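Local coordinates for protein C-domain type II peptide synthetase (Streptomyces globisporus, PDB 4ZNM) that belongs to the condensation-domain family of peptide synthetases, proteins with a two-lobed fold related to the CoA-dependent acyltransferases, at residues A155-A160 / S309-L314. Residues are numbered along the deposited sequence; the frame is centred on the assembly and turned at random.
Sequences AHHTAA and SFINFL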
loop_
_atom_site.group_PDB
_atom_site.type_symbol
_atom_site.label_atom_id
_atom_site.label_comp_id
_atom_site.label_asym_id
_atom_site.label_seq_id
_atom_site.Cartn_x
_atom_site.Cartn_y
_atom_site.Cartn_z
ATOM N N ALA A 155 -1.855 -1.151 -11.979
ATOM C CA ALA A 155 -0.504 -1.615 -12.219
ATOM C C ALA A 155 -0.228 -2.814 -11.346
ATOM O O ALA A 155 -0.740 -2.914 -10.225
ATOM C CB ALA A 155 0.485 -0.513 -11.907
ATOM N N HIS A 156 0.610 -3.710 -11.839
ATOM C CA HIS A 156 0.965 -4.855 -11.047
ATOM C C HIS A 156 1.802 -4.394 -9.863
ATOM O O HIS A 156 2.691 -3.549 -9.980
ATOM C CB HIS A 156 1.705 -5.906 -11.863
ATOM C CG HIS A 156 1.573 -7.267 -11.267
ATOM N ND1 HIS A 156 2.409 -7.735 -10.274
ATOM C CD2 HIS A 156 0.642 -8.229 -11.462
ATOM C CE1 HIS A 156 2.011 -8.944 -9.904
ATOM N NE2 HIS A 156 0.941 -9.264 -10.613
ATOM N N HIS A 157 1.498 -4.955 -8.706
ATOM C CA HIS A 157 2.033 -4.442 -7.453
ATOM C C HIS A 157 3.462 -4.941 -7.184
ATOM O O HIS A 157 4.118 -4.501 -6.219
ATOM C CB HIS A 157 1.033 -4.808 -6.359
ATOM C CG HIS A 157 1.208 -4.062 -5.066
ATOM N ND1 HIS A 157 2.039 -2.967 -4.915
ATOM C CD2 HIS A 157 0.650 -4.273 -3.854
ATOM C CE1 HIS A 157 1.979 -2.539 -3.668
ATOM N NE2 HIS A 157 1.145 -3.316 -3.001
ATOM N N THR A 158 3.957 -5.850 -8.039
ATOM C CA THR A 158 5.399 -6.143 -8.077
ATOM C C THR A 158 6.169 -5.022 -8.770
ATOM O O THR A 158 7.379 -4.898 -8.589
ATOM C CB THR A 158 5.735 -7.491 -8.833
ATOM O OG1 THR A 158 5.213 -7.437 -10.173
ATOM C CG2 THR A 158 5.191 -8.720 -8.097
ATOM N N ALA A 159 5.454 -4.198 -9.545
ATOM C CA ALA A 159 6.047 -3.165 -10.379
ATOM C C ALA A 159 5.905 -1.753 -9.789
ATOM O O ALA A 159 6.634 -0.867 -10.175
ATOM C CB ALA A 159 5.399 -3.197 -11.769
ATOM N N ALA A 160 4.947 -1.544 -8.892
ATOM C CA ALA A 160 4.629 -0.211 -8.386
ATOM C C ALA A 160 4.006 -0.287 -7.023
ATOM O O ALA A 160 3.168 -1.142 -6.767
ATOM C CB ALA A 160 3.668 0.514 -9.374
ATOM N N SER A 309 8.397 -1.051 -6.684
ATOM C CA SER A 309 7.813 -1.315 -5.372
ATOM C C SER A 309 8.930 -1.407 -4.324
ATOM O O SER A 309 9.672 -2.389 -4.233
ATOM C CB SER A 309 6.959 -2.578 -5.432
ATOM O OG SER A 309 6.271 -2.740 -4.216
ATOM N N PHE A 310 9.018 -0.353 -3.521
ATOM C CA PHE A 310 10.092 -0.142 -2.559
ATOM C C PHE A 310 9.732 -0.546 -1.144
ATOM O O PHE A 310 10.587 -0.544 -0.276
ATOM C CB PHE A 310 10.480 1.358 -2.556
ATOM C CG PHE A 310 11.271 1.776 -3.759
ATOM C CD1 PHE A 310 10.692 1.804 -5.008
ATOM C CD2 PHE A 310 12.587 2.170 -3.633
ATOM C CE1 PHE A 310 11.415 2.199 -6.118
ATOM C CE2 PHE A 310 13.310 2.560 -4.736
ATOM C CZ PHE A 310 12.729 2.570 -5.978
ATOM N N ILE A 311 8.457 -0.815 -0.876
ATOM C CA ILE A 311 8.015 -0.884 0.508
ATOM C C ILE A 311 8.682 -2.069 1.218
ATOM O O ILE A 311 9.074 -3.052 0.578
ATOM C CB ILE A 311 6.489 -0.957 0.614
ATOM C CG1 ILE A 311 5.933 -2.134 -0.182
ATOM C CG2 ILE A 311 5.873 0.392 0.183
ATOM C CD1 ILE A 311 4.401 -2.262 -0.062
ATOM N N ASN A 312 8.807 -1.968 2.535
ATOM C CA ASN A 312 9.580 -2.961 3.303
ATOM C C ASN A 312 8.847 -3.349 4.601
ATOM O O ASN A 312 8.444 -2.517 5.392
ATOM C CB ASN A 312 10.967 -2.410 3.591
ATOM C CG ASN A 312 11.840 -3.382 4.349
ATOM O OD1 ASN A 312 11.907 -4.583 4.023
ATOM N ND2 ASN A 312 12.516 -2.872 5.367
ATOM N N PHE A 313 8.621 -4.642 4.740
ATOM C CA PHE A 313 7.987 -5.258 5.905
ATOM C C PHE A 313 8.877 -5.019 7.123
ATOM O O PHE A 313 10.058 -5.363 7.102
ATOM C CB PHE A 313 7.806 -6.753 5.573
ATOM C CG PHE A 313 6.951 -7.541 6.518
ATOM C CD1 PHE A 313 5.590 -7.707 6.278
ATOM C CD2 PHE A 313 7.533 -8.199 7.605
ATOM C CE1 PHE A 313 4.808 -8.502 7.103
ATOM C CE2 PHE A 313 6.762 -8.992 8.439
ATOM C CZ PHE A 313 5.393 -9.146 8.178
ATOM N N LEU A 314 8.333 -4.378 8.152
ATOM C CA LEU A 314 9.135 -3.841 9.244
ATOM C C LEU A 314 8.482 -4.175 10.597
ATOM O O LEU A 314 7.431 -3.627 10.941
ATOM C CB LEU A 314 9.286 -2.329 9.092
ATOM C CG LEU A 314 10.055 -1.605 10.200
ATOM C CD1 LEU A 314 11.509 -2.077 10.240
ATOM C CD2 LEU A 314 9.964 -0.081 10.053
HETATM O O HOH W 1 4.285 -5.176 -3.563
HETATM O O HOH W 2 9.428 -3.155 -8.230
#
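S309 lays its side chain against the backbone of the 157-160 turn, with CB 3.5 Å from H157 O and 3.9 Å from T158 O. Its OG stands anti to the backbone N (chi1 -173°), which brings the hydroxyl 3.4 Å from H157 O and close to a water that donates to that same carbonyl at 2.7 Å. This water also hydrogen-bonds S309 OG and sits above the centre of the H157 imidazole. A second water bridges the backbones, donating to T158 O and accepting from S309 N at 2.8 Å. The HHxxxD core of the condensation-domain signature, H156 to D161, begins on the last residue of strand 148-156 of the six-stranded sheet and runs on through the turn; S309 precedes strand 312-319, and D161 OD2 accepts a hydrogen bond from F310 N. H157 is fixed in rotation by ND1, which donates to A160 O at 2.8 Å (154°), with the acceptor near the ring plane, while Y46 stacks on the ring. I311 CD1 approaches the imidazole obliquely, 4.4 Å from H157 CE1. H156 ND1 shares a 2.8 Å hydrogen bond with T158 OG1, and its NE2 donates to G43 O, pinning both ring nitrogens.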